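Local structure of molybdenum ABC transporter, periplasmic molybdenum-binding protein (Vibrio cholerae, 4RXL) at residues Ser12-Ala17 against Thr80-Ser85; Ser85-Arg90 against Thr173-Ser178; Ala106-Leu111 against Trp140-Ser145; Ser165-Val170 against Thr182-Phe187. The protein binds tungstate, and probably molybdate, and is thought to deliver the oxyanion to the membrane components of an ABC importer. All coordinates share one frame; numbering follows the deposited sequence.

All four contacts are made by largely buried apolar side chains, but their surroundings differ. Interaction 1 alone touches the bound tungstate: Ser13 holds the anion while Met14, next in sequence, packs on strand 78-91. Interactions 2 and 4 belong together, since that same strand runs between strands 168-171 and 181-186 and is packed against by helix 172-177. Interaction 2 and interaction 1 share Ser85 and are joined by Asn84 and Thr173. Interaction 3 lies furthest out, its centre about 23 Å from that of the chain, and joins two short helices; it buries most surface, 203 Å², and has a polar rim. Methyl groups suffice in interaction 2, whereas aromatic rings enter interactions 3 and 4.

Interaction 1: Ser12-Ala17 against Thr80-Ser85; sequences SSMTNA and TLAANS. With WO4 (tungstate(VI)ion), chain B.
Atom O4 of the tungstate accepts from the backbone N of Ser13 at 2.8 Å, with an N-H...O angle of 153°. The hydroxyl of the same residue is a second donor; the 2.5 Å from OG of Ser13 to O4 is shorter than a normal hydrogen bond, and its exact length should not be pressed. A chi1 of 55° keeps OG beside the backbone N, on the side from which both address O4. Tyr197 OH is a further partner of Ser13 OG and also bonds Asn84 ND2, which ties the anion-binding serine to strand 78-91.

Behind this polar layer the contact with the strand is apolar. Met14 is bent at chi2 (-80°), which swings its thioether end across to the strand; there CE of Met14 rests 3.9 Å from CB of Ala82 and 4.3 Å from CD2 of Leu81. The turn itself is closed by Thr15, whose OG1 bonds the carbonyl O of Ser12 at 2.7 Å while Thr15 N reaches that same Ser12 O at 3.1 Å. Two donors thus hold one carbonyl where the 3-10 turn passes into helix 15-28. Ser40 OG, Tyr171 OH, Ala126 N and Val153 N also hydrogen-bond the tungstate. Neutral amides and hydroxyls gathered at helix starts are the signature of the oxyanion site of ModA-type binding proteins.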
loop_
_atom_site.group_PDB
_atom_site.type_symbol
_atom_site.label_atom_id
_atom_site.label_comp_id
_atom_site.label_asym_id
_atom_site.label_seq_id
_atom_site.Cartn_x
_atom_site.Cartn_y
_atom_site.Cartn_z
ATOM N N SER A 12 4.659 -2.765 -0.661
ATOM C CA SER A 12 5.239 -2.482 0.612
ATOM C C SER A 12 4.241 -2.416 1.759
ATOM O O SER A 12 4.575 -2.808 2.870
ATOM C CB SER A 12 6.012 -1.184 0.565
ATOM O OG SER A 12 7.096 -1.304 -0.363
ATOM N N SER A 13 3.020 -1.929 1.531
ATOM C CA SER A 13 2.053 -1.844 2.622
ATOM C C SER A 13 1.650 -3.247 3.121
ATOM O O SER A 13 1.039 -3.366 4.173
ATOM C CB SER A 13 0.781 -1.054 2.205
ATOM O OG SER A 13 0.185 -1.597 1.042
ATOM N N MET A 14 1.928 -4.280 2.327
ATOM C CA MET A 14 1.662 -5.673 2.717
ATOM C C MET A 14 2.782 -6.370 3.512
ATOM O O MET A 14 2.633 -7.549 3.927
ATOM C CB MET A 14 1.299 -6.488 1.462
ATOM C CG MET A 14 -0.196 -6.424 1.121
ATOM S SD MET A 14 -1.254 -7.555 2.144
ATOM C CE MET A 14 -2.915 -7.079 1.614
ATOM N N THR A 15 3.852 -5.633 3.809
ATOM C CA THR A 15 5.068 -6.213 4.366
ATOM C C THR A 15 4.751 -7.054 5.600
ATOM O O THR A 15 5.079 -8.242 5.658
ATOM C CB THR A 15 6.091 -5.141 4.735
ATOM O OG1 THR A 15 6.535 -4.510 3.538
ATOM C CG2 THR A 15 7.280 -5.733 5.457
ATOM N N ASN A 16 4.111 -6.444 6.590
ATOM C CA ASN A 16 3.935 -7.110 7.853
ATOM C C ASN A 16 2.933 -8.227 7.794
ATOM O O ASN A 16 3.183 -9.287 8.328
ATOM C CB ASN A 16 3.609 -6.139 8.983
ATOM C CG ASN A 16 4.690 -5.107 9.130
ATOM O OD1 ASN A 16 4.730 -4.139 8.388
ATOM N ND2 ASN A 16 5.578 -5.323 10.059
ATOM N N ALA A 17 1.834 -8.013 7.094
ATOM C CA ALA A 17 0.793 -9.011 6.972
ATOM C C ALA A 17 1.292 -10.226 6.213
ATOM O O ALA A 17 1.000 -11.343 6.642
ATOM C CB ALA A 17 -0.438 -8.419 6.270
ATOM N N THR A 80 -9.315 -10.549 -5.506
ATOM C CA THR A 80 -9.065 -9.454 -4.567
ATOM C C THR A 80 -8.906 -10.025 -3.162
ATOM O O THR A 80 -9.697 -10.848 -2.694
ATOM C CB THR A 80 -10.183 -8.405 -4.581
ATOM O OG1 THR A 80 -10.460 -8.046 -5.933
ATOM C CG2 THR A 80 -9.767 -7.174 -3.824
ATOM N N LEU A 81 -7.855 -9.585 -2.506
ATOM C CA LEU A 81 -7.450 -10.109 -1.221
ATOM C C LEU A 81 -7.937 -9.267 -0.015
ATOM O O LEU A 81 -8.262 -9.794 1.047
ATOM C CB LEU A 81 -5.934 -10.170 -1.228
ATOM C CG LEU A 81 -5.252 -10.876 -0.080
ATOM C CD1 LEU A 81 -5.755 -12.301 0.018
ATOM C CD2 LEU A 81 -3.771 -10.834 -0.338
ATOM N N ALA A 82 -7.940 -7.950 -0.162
ATOM C CA ALA A 82 -8.101 -7.066 0.981
ATOM C C ALA A 82 -8.388 -5.647 0.506
ATOM O O ALA A 82 -8.188 -5.319 -0.663
ATOM C CB ALA A 82 -6.810 -7.077 1.787
ATOM N N ALA A 83 -8.809 -4.800 1.441
ATOM C CA ALA A 83 -8.985 -3.382 1.177
ATOM C C ALA A 83 -8.299 -2.561 2.250
ATOM O O ALA A 83 -7.820 -3.087 3.257
ATOM C CB ALA A 83 -10.464 -3.038 1.111
ATOM N N ASN A 84 -8.213 -1.257 2.012
ATOM C CA ASN A 84 -7.546 -0.370 2.962
ATOM C C ASN A 84 -8.237 0.975 2.928
ATOM O O ASN A 84 -9.171 1.180 2.157
ATOM C CB ASN A 84 -6.046 -0.257 2.634
ATOM C CG ASN A 84 -5.151 -0.194 3.866
ATOM O OD1 ASN A 84 -5.542 0.316 4.932
ATOM N ND2 ASN A 84 -3.913 -0.639 3.704
ATOM N N SER A 85 -7.784 1.882 3.801
ATOM C CA SER A 85 -8.173 3.270 3.736
ATOM C C SER A 85 -6.916 4.107 3.794
ATOM O O SER A 85 -5.814 3.623 4.091
ATOM C CB SER A 85 -9.158 3.622 4.829
ATOM O OG SER A 85 -8.554 3.529 6.090
HETATM W W WO4 B . 2.437 0.651 -2.075
HETATM O O1 WO4 B . 4.201 1.469 -1.559
HETATM O O2 WO4 B . 0.918 1.984 -2.387
HETATM O O3 WO4 B . 2.691 -0.443 -3.798
HETATM O O4 WO4 B . 1.788 -0.599 -0.566
#

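Interaction 2: Ser85-Arg90 against Thr173-Ser178; sequences SLVLIR and TDALLS
Val87 and Ile89 turn the same way from their strand and receive the methyl of Ala175 against the pair. The CA-CB bonds of all three residues point into the contact. CB of Ala175 lies 3.8 Å from CG2 of Ile89 and 4.2 Å from CG2 of Val87, and those two CG2 atoms are themselves 3.9 Å apart. The three methyls therefore form a nearly equilateral triangle, with the helix supplying one corner and the strand the other two.

Which branch does the touching follows from the torsions. In Ile89, chi1 of 56° places CG1 between the backbone N and the carbonyl carbon, leaving CG2 to meet the helix; the Ile89 side chain also touches Leu157 and Val160 of helix 153-161. In Val87 it is likewise CG2 that is turned to Ala175, and CG1 stands further off, at 5.8 Å from CB of Ala175. The small alanine lets the helix come close: the CA atoms of Ile89 and Ala175 are 7.3 Å apart. Van der Waals contact is the whole chemistry here, and it buries 93 Å² in total.

Polar bonds fix the helix around this patch. Asp174 OD1 forms a salt bridge with Arg154 NE, its OD2 accepts from the backbone N of Tyr171, and Thr173 OG1 bonds Asn84 ND2. Helix 172-177 is the connection of a split beta-alpha-beta unit: it leaves strand 168-171, packs across the antiparallel strand 78-91, and returns to strand 181-186 on that strand's other flank.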
loop_
_atom_site.group_PDB
_atom_site.type_symbol
_atom_site.label_atom_id
_atom_site.label_comp_id
_atom_site.label_asym_id
_atom_site.label_seq_id
_atom_site.Cartn_x
_atom_site.Cartn_y
_atom_site.Cartn_z
ATOM N N SER A 85 -7.784 1.882 3.801
ATOM C CA SER A 85 -8.173 3.270 3.736
ATOM C C SER A 85 -6.916 4.107 3.794
ATOM O O SER A 85 -5.814 3.623 4.091
ATOM C CB SER A 85 -9.158 3.622 4.829
ATOM O OG SER A 85 -8.554 3.529 6.090
ATOM N N LEU A 86 -7.076 5.390 3.501
ATOM C CA LEU A 86 -5.971 6.341 3.388
ATOM C C LEU A 86 -6.058 7.383 4.518
ATOM O O LEU A 86 -7.149 7.885 4.835
ATOM C CB LEU A 86 -6.061 7.048 2.040
ATOM C CG LEU A 86 -4.798 7.669 1.442
ATOM C CD1 LEU A 86 -3.886 6.583 0.925
ATOM C CD2 LEU A 86 -5.179 8.610 0.319
ATOM N N VAL A 87 -4.901 7.673 5.117
ATOM C CA VAL A 87 -4.822 8.585 6.239
ATOM C C VAL A 87 -3.712 9.615 6.102
ATOM O O VAL A 87 -2.746 9.454 5.348
ATOM C CB VAL A 87 -4.659 7.825 7.569
ATOM C CG1 VAL A 87 -5.867 6.916 7.794
ATOM C CG2 VAL A 87 -3.376 7.016 7.604
ATOM N N LEU A 88 -3.925 10.697 6.842
ATOM C CA LEU A 88 -2.968 11.753 7.000
ATOM C C LEU A 88 -2.340 11.538 8.360
ATOM O O LEU A 88 -3.040 11.473 9.388
ATOM C CB LEU A 88 -3.669 13.098 6.936
ATOM C CG LEU A 88 -2.781 14.347 7.023
ATOM C CD1 LEU A 88 -1.825 14.433 5.836
ATOM C CD2 LEU A 88 -3.693 15.544 7.085
ATOM N N ILE A 89 -1.018 11.454 8.372
ATOM C CA ILE A 89 -0.250 11.261 9.603
ATOM C C ILE A 89 0.732 12.393 9.890
ATOM O O ILE A 89 1.122 13.139 9.000
ATOM C CB ILE A 89 0.512 9.914 9.606
ATOM C CG1 ILE A 89 1.430 9.755 8.388
ATOM C CG2 ILE A 89 -0.435 8.731 9.579
ATOM C CD1 ILE A 89 2.509 8.723 8.597
ATOM N N ARG A 90 1.120 12.466 11.158
ATOM C CA ARG A 90 2.119 13.400 11.673
ATOM C C ARG A 90 3.054 12.593 12.580
ATOM O O ARG A 90 2.662 11.518 13.052
ATOM C CB ARG A 90 1.432 14.495 12.520
ATOM C CG ARG A 90 0.768 13.978 13.789
ATOM C CD ARG A 90 0.240 15.114 14.644
ATOM N NE ARG A 90 -0.458 14.655 15.850
ATOM C CZ ARG A 90 0.123 14.323 17.007
ATOM N NH1 ARG A 90 1.444 14.358 17.154
ATOM N NH2 ARG A 90 -0.632 13.947 18.036
ATOM N N THR A 173 -3.277 0.986 7.655
ATOM C CA THR A 173 -2.485 -0.144 8.175
ATOM C C THR A 173 -1.049 0.249 8.463
ATOM O O THR A 173 -0.427 -0.303 9.367
ATOM C CB THR A 173 -2.519 -1.331 7.214
ATOM O OG1 THR A 173 -2.084 -0.868 5.943
ATOM C CG2 THR A 173 -3.910 -1.933 7.112
ATOM N N ASP A 174 -0.500 1.220 7.730
ATOM C CA ASP A 174 0.885 1.653 7.970
ATOM C C ASP A 174 0.935 2.427 9.290
ATOM O O ASP A 174 1.800 2.200 10.135
ATOM C CB ASP A 174 1.399 2.543 6.841
ATOM C CG ASP A 174 1.377 1.877 5.490
ATOM O OD1 ASP A 174 1.842 0.721 5.349
ATOM O OD2 ASP A 174 0.905 2.533 4.562
ATOM N N ALA A 175 -0.008 3.338 9.491
ATOM C CA ALA A 175 -0.076 4.090 10.746
ATOM C C ALA A 175 -0.284 3.171 11.942
ATOM O O ALA A 175 0.377 3.333 12.986
ATOM C CB ALA A 175 -1.186 5.136 10.671
ATOM N N LEU A 176 -1.141 2.162 11.776
ATOM C CA LEU A 176 -1.548 1.281 12.889
ATOM C C LEU A 176 -0.365 0.544 13.521
ATOM O O LEU A 176 -0.369 0.299 14.723
ATOM C CB LEU A 176 -2.596 0.266 12.404
ATOM C CG LEU A 176 -3.568 -0.312 13.423
ATOM C CD1 LEU A 176 -4.481 0.777 13.978
ATOM C CD2 LEU A 176 -4.377 -1.421 12.765
ATOM N N LEU A 177 0.641 0.201 12.722
ATOM C CA LEU A 177 1.798 -0.559 13.202
ATOM C C LEU A 177 2.921 0.314 13.747
ATOM O O LEU A 177 3.845 -0.197 14.387
ATOM C CB LEU A 177 2.350 -1.480 12.092
ATOM C CG LEU A 177 1.576 -2.778 11.773
ATOM C CD1 LEU A 177 2.547 -3.919 11.534
ATOM C CD2 LEU A 177 0.560 -3.212 12.831
ATOM N N SER A 178 2.842 1.622 13.522
ATOM C CA SER A 178 3.882 2.549 13.957
ATOM C C SER A 178 3.448 3.324 15.204
ATOM O O SER A 178 2.348 3.859 15.239
ATOM C CB SER A 178 4.200 3.526 12.816
ATOM O OG SER A 178 5.169 4.485 13.211
#

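Interaction 3: Ala106-Leu111 against Trp140-Ser145; sequences AWQTAL and WPELES
Leu143 lays one methyl over the Trp107 indole and pushes the other against Leu111. Its CD1 stands 3.7 Å above the ring plane, offset toward the rim, and 4.0 Å from the centroid of the six-membered ring at 21° from the normal, which makes a CH-pi contact. CD2 and CE3 of Trp107 are both 3.8 Å from CD1 of Leu143. CD2 of Leu143 lies 3.7 Å from CD1 of Leu111 and 4.0 Å from CB of Trp107. The side chains of Leu143 and Trp107 cross at about a right angle, and the leucine bridges two residues one helical turn apart.

At the edge of this patch NE2 of Gln108 comes within 4.2 Å of CB of Glu142, a van der Waals approach to a carbon; OE1 of Gln108 is bonded to Arg146 NE. Helices 104-111 and 140-143 thus meet beside strand 116-119, away from the tungstate pocket, in a periplasmic binding protein of the ModA family.

Further out, the indole is fixed by its NE1, which bonds Leu101 O, and by an edge-to-face stack with Phe99. Leu134 of helix 125-137 touches both Trp107 and Leu143, and Leu116 of strand 116-119 packs on Trp107 and Leu111. Within helix 140-143 the turn that includes Leu143 is closed by Glu144 N on Trp140 O at 2.7 Å.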
loop_
_atom_site.group_PDB
_atom_site.type_symbol
_atom_site.label_atom_id
_atom_site.label_comp_id
_atom_site.label_asym_id
_atom_site.label_seq_id
_atom_site.Cartn_x
_atom_site.Cartn_y
_atom_site.Cartn_z
ATOM N N ALA A 106 -4.255 26.082 5.601
ATOM C CA ALA A 106 -4.028 25.268 6.791
ATOM C C ALA A 106 -2.996 24.166 6.504
ATOM O O ALA A 106 -2.256 23.766 7.405
ATOM C CB ALA A 106 -5.332 24.662 7.277
ATOM N N TRP A 107 -2.964 23.671 5.264
ATOM C CA TRP A 107 -1.909 22.740 4.832
ATOM C C TRP A 107 -0.542 23.424 4.864
ATOM O O TRP A 107 0.420 22.854 5.344
ATOM C CB TRP A 107 -2.150 22.218 3.417
ATOM C CG TRP A 107 -3.177 21.177 3.279
ATOM C CD1 TRP A 107 -4.494 21.366 3.027
ATOM C CD2 TRP A 107 -2.976 19.763 3.331
ATOM N NE1 TRP A 107 -5.145 20.154 2.936
ATOM C CE2 TRP A 107 -4.235 19.154 3.129
ATOM C CE3 TRP A 107 -1.858 18.941 3.559
ATOM C CZ2 TRP A 107 -4.408 17.762 3.106
ATOM C CZ3 TRP A 107 -2.038 17.545 3.546
ATOM C CH2 TRP A 107 -3.304 16.980 3.332
ATOM N N GLN A 108 -0.452 24.659 4.381
ATOM C CA GLN A 108 0.847 25.319 4.297
ATOM C C GLN A 108 1.367 25.715 5.681
ATOM O O GLN A 108 2.574 25.777 5.892
ATOM C CB GLN A 108 0.794 26.511 3.330
ATOM C CG GLN A 108 0.175 26.163 1.970
ATOM C CD GLN A 108 1.001 26.603 0.769
ATOM O OE1 GLN A 108 2.196 26.306 0.668
ATOM N NE2 GLN A 108 0.352 27.286 -0.171
ATOM N N THR A 109 0.457 25.964 6.618
ATOM C CA THR A 109 0.798 26.227 8.018
ATOM C C THR A 109 1.346 24.996 8.744
ATOM O O THR A 109 2.330 25.101 9.476
ATOM C CB THR A 109 -0.422 26.762 8.797
ATOM O OG1 THR A 109 -0.765 28.068 8.313
ATOM C CG2 THR A 109 -0.131 26.860 10.295
ATOM N N ALA A 110 0.694 23.854 8.572
ATOM C CA ALA A 110 1.166 22.603 9.144
ATOM C C ALA A 110 2.498 22.149 8.553
ATOM O O ALA A 110 3.317 21.606 9.246
ATOM C CB ALA A 110 0.126 21.515 8.955
ATOM N N LEU A 111 2.642 22.313 7.249
ATOM C CA LEU A 111 3.869 21.996 6.557
ATOM C C LEU A 111 4.982 22.933 6.951
ATOM O O LEU A 111 6.090 22.506 7.153
ATOM C CB LEU A 111 3.688 21.995 5.054
ATOM C CG LEU A 111 2.831 20.837 4.511
ATOM C CD1 LEU A 111 2.606 20.932 3.022
ATOM C CD2 LEU A 111 3.437 19.491 4.881
ATOM N N TRP A 140 -4.623 20.459 -4.593
ATOM C CA TRP A 140 -3.494 19.848 -5.298
ATOM C C TRP A 140 -2.548 20.889 -5.940
ATOM O O TRP A 140 -1.354 20.853 -5.672
ATOM C CB TRP A 140 -3.981 18.814 -6.318
ATOM C CG TRP A 140 -2.896 18.263 -7.185
ATOM C CD1 TRP A 140 -2.734 18.482 -8.521
ATOM C CD2 TRP A 140 -1.823 17.400 -6.789
ATOM N NE1 TRP A 140 -1.634 17.805 -8.983
ATOM C CE2 TRP A 140 -1.054 17.139 -7.938
ATOM C CE3 TRP A 140 -1.428 16.832 -5.574
ATOM C CZ2 TRP A 140 0.077 16.334 -7.911
ATOM C CZ3 TRP A 140 -0.304 16.026 -5.557
ATOM C CH2 TRP A 140 0.433 15.787 -6.717
ATOM N N PRO A 141 -3.070 21.828 -6.756
ATOM C CA PRO A 141 -2.157 22.804 -7.378
ATOM C C PRO A 141 -1.206 23.516 -6.403
ATOM O O PRO A 141 -0.068 23.793 -6.764
ATOM C CB PRO A 141 -3.112 23.796 -8.038
ATOM C CG PRO A 141 -4.330 22.988 -8.333
ATOM C CD PRO A 141 -4.467 22.070 -7.158
ATOM N N GLU A 142 -1.666 23.792 -5.185
ATOM C CA GLU A 142 -0.815 24.346 -4.118
ATOM C C GLU A 142 0.233 23.370 -3.546
ATOM O O GLU A 142 1.355 23.764 -3.263
ATOM C CB GLU A 142 -1.681 24.856 -2.961
ATOM C CG GLU A 142 -2.395 26.179 -3.241
ATOM C CD GLU A 142 -3.873 26.028 -3.571
ATOM O OE1 GLU A 142 -4.328 24.902 -3.839
ATOM O OE2 GLU A 142 -4.584 27.053 -3.556
ATOM N N LEU A 143 -0.147 22.110 -3.361
ATOM C CA LEU A 143 0.717 21.109 -2.727
ATOM C C LEU A 143 1.608 20.356 -3.701
ATOM O O LEU A 143 2.579 19.738 -3.279
ATOM C CB LEU A 143 -0.141 20.075 -1.989
ATOM C CG LEU A 143 -0.874 20.588 -0.757
ATOM C CD1 LEU A 143 -1.747 19.479 -0.202
ATOM C CD2 LEU A 143 0.094 21.091 0.298
ATOM N N GLU A 144 1.229 20.358 -4.977
ATOM C CA GLU A 144 2.029 19.844 -6.088
ATOM C C GLU A 144 3.544 20.063 -5.880
ATOM O O GLU A 144 4.352 19.152 -6.056
ATOM C CB GLU A 144 1.578 20.593 -7.354
ATOM C CG GLU A 144 2.441 20.452 -8.600
ATOM C CD GLU A 144 2.085 19.232 -9.418
ATOM O OE1 GLU A 144 1.366 19.392 -10.427
ATOM O OE2 GLU A 144 2.516 18.119 -9.052
ATOM N N SER A 145 3.912 21.284 -5.497
ATOM C CA SER A 145 5.314 21.672 -5.410
ATOM C C SER A 145 5.958 21.463 -4.033
ATOM O O SER A 145 7.103 21.892 -3.826
ATOM C CB SER A 145 5.439 23.147 -5.807
ATOM O OG SER A 145 4.666 23.987 -4.948
#

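Interaction 4: Ser165-Val170 against Thr182-Phe187; sequences SPLGIV and TIVTAF
Leu167 opens the contact, its CD2 lying 4.2 Å from CG2 of Val184. The two side chains cross at about a right angle and meet through one methyl each. The backbone of Gly168, next in sequence, is bonded to Ile89 of the strand between.

Ile169 then makes the broader contact, on the ring of Phe187. All the outer carbons of the isoleucine take part: CG2 is 3.9 Å from CE2 of Phe187, CD1 is 3.9 Å from CZ of the same ring, and CG1 lies 4.0 Å from both of those ring carbons. The extended arm (chi1 -63°, chi2 168°) carries CD1 out to CZ, while CG2, anti to the backbone N, lies against CE2. The isoleucine and phenylalanine side chains also run roughly perpendicular. Val170 directs its CB away from the partner segment and meets Ile89 and Val87 instead.

The closest CA pairs, Leu167 to Val184 at 8.7 Å and Ile169 to Ala186 at 9.4 Å, are about two strand spacings apart, as expected when a third strand lies between. That strand is 78-91, antiparallel to both; Val184 and Thr185 both face its Leu88 and form a classic beta bulge. Helix 125-137 borders the Ile169-Phe187 patch through Ala130, Ala133 and Leu134, and strand 116-119 reaches Leu167 and Ile169 through Leu116.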
loop_
_atom_site.group_PDB
_atom_site.type_symbol
_atom_site.label_atom_id
_atom_site.label_comp_id
_atom_site.label_asym_id
_atom_site.label_seq_id
_atom_site.Cartn_x
_atom_site.Cartn_y
_atom_site.Cartn_z
ATOM N N SER A 165 9.360 14.984 7.667
ATOM C CA SER A 165 8.098 15.529 7.190
ATOM C C SER A 165 7.117 15.627 8.366
ATOM O O SER A 165 6.946 14.670 9.117
ATOM C CB SER A 165 7.501 14.636 6.102
ATOM O OG SER A 165 8.185 14.758 4.864
ATOM N N PRO A 166 6.449 16.781 8.523
ATOM C CA PRO A 166 5.459 16.942 9.581
ATOM C C PRO A 166 4.107 16.393 9.226
ATOM O O PRO A 166 3.295 16.232 10.107
ATOM C CB PRO A 166 5.402 18.467 9.770
ATOM C CG PRO A 166 5.728 19.008 8.423
ATOM C CD PRO A 166 6.699 18.046 7.810
ATOM N N LEU A 167 3.874 16.093 7.952
ATOM C CA LEU A 167 2.682 15.369 7.526
ATOM C C LEU A 167 3.071 14.386 6.429
ATOM O O LEU A 167 3.998 14.637 5.642
ATOM C CB LEU A 167 1.607 16.307 6.982
ATOM C CG LEU A 167 0.999 17.311 7.954
ATOM C CD1 LEU A 167 0.162 18.334 7.194
ATOM C CD2 LEU A 167 0.174 16.611 9.030
ATOM N N GLY A 168 2.350 13.277 6.365
ATOM C CA GLY A 168 2.463 12.358 5.269
ATOM C C GLY A 168 1.149 11.670 5.013
ATOM O O GLY A 168 0.240 11.694 5.853
ATOM N N ILE A 169 1.054 11.058 3.841
ATOM C CA ILE A 169 -0.137 10.320 3.451
ATOM C C ILE A 169 0.233 8.850 3.240
ATOM O O ILE A 169 1.004 8.510 2.374
ATOM C CB ILE A 169 -0.830 10.928 2.218
ATOM C CG1 ILE A 169 -1.318 12.335 2.537
ATOM C CG2 ILE A 169 -2.015 10.052 1.806
ATOM C CD1 ILE A 169 -1.740 13.121 1.313
ATOM N N VAL A 170 -0.349 7.983 4.063
ATOM C CA VAL A 170 -0.070 6.583 4.052
ATOM C C VAL A 170 -1.388 5.823 4.196
ATOM O O VAL A 170 -2.468 6.427 4.292
ATOM C CB VAL A 170 0.943 6.163 5.145
ATOM C CG1 VAL A 170 2.281 6.857 4.966
ATOM C CG2 VAL A 170 0.376 6.418 6.525
ATOM N N THR A 182 1.149 9.453 14.432
ATOM C CA THR A 182 -0.232 9.564 14.856
ATOM C C THR A 182 -1.097 9.966 13.667
ATOM O O THR A 182 -0.687 10.772 12.830
ATOM C CB THR A 182 -0.354 10.621 15.969
ATOM O OG1 THR A 182 0.510 10.269 17.056
ATOM C CG2 THR A 182 -1.795 10.733 16.474
ATOM N N ILE A 183 -2.310 9.427 13.623
ATOM C CA ILE A 183 -3.278 9.804 12.597
ATOM C C ILE A 183 -3.901 11.176 12.900
ATOM O O ILE A 183 -4.408 11.420 13.997
ATOM C CB ILE A 183 -4.353 8.716 12.428
ATOM C CG1 ILE A 183 -3.703 7.408 11.975
ATOM C CG2 ILE A 183 -5.399 9.148 11.412
ATOM C CD1 ILE A 183 -4.646 6.238 11.942
ATOM N N VAL A 184 -3.815 12.073 11.926
ATOM C CA VAL A 184 -4.434 13.369 12.031
ATOM C C VAL A 184 -5.895 13.252 11.597
ATOM O O VAL A 184 -6.794 13.715 12.287
ATOM C CB VAL A 184 -3.678 14.423 11.212
ATOM C CG1 VAL A 184 -4.373 15.774 11.327
ATOM C CG2 VAL A 184 -2.244 14.535 11.708
ATOM N N THR A 185 -6.122 12.602 10.464
ATOM C CA THR A 185 -7.467 12.357 9.976
ATOM C C THR A 185 -7.392 11.321 8.868
ATOM O O THR A 185 -6.316 11.001 8.381
ATOM C CB THR A 185 -8.165 13.657 9.490
ATOM O OG1 THR A 185 -9.589 13.466 9.462
ATOM C CG2 THR A 185 -7.712 14.055 8.110
ATOM N N ALA A 186 -8.536 10.738 8.537
ATOM C CA ALA A 186 -8.644 9.807 7.456
ATOM C C ALA A 186 -9.349 10.501 6.299
ATOM O O ALA A 186 -10.284 11.269 6.506
ATOM C CB ALA A 186 -9.452 8.596 7.903
ATOM N N PHE A 187 -8.911 10.199 5.085
ATOM C CA PHE A 187 -9.565 10.731 3.882
ATOM C C PHE A 187 -10.907 10.052 3.637
ATOM O O PHE A 187 -11.052 8.850 3.909
ATOM C CB PHE A 187 -8.637 10.577 2.674
ATOM C CG PHE A 187 -7.442 11.451 2.748
ATOM C CD1 PHE A 187 -7.520 12.772 2.352
ATOM C CD2 PHE A 187 -6.262 10.969 3.270
ATOM C CE1 PHE A 187 -6.426 13.579 2.435
ATOM C CE2 PHE A 187 -5.160 11.782 3.370
ATOM C CZ PHE A 187 -5.249 13.090 2.958
#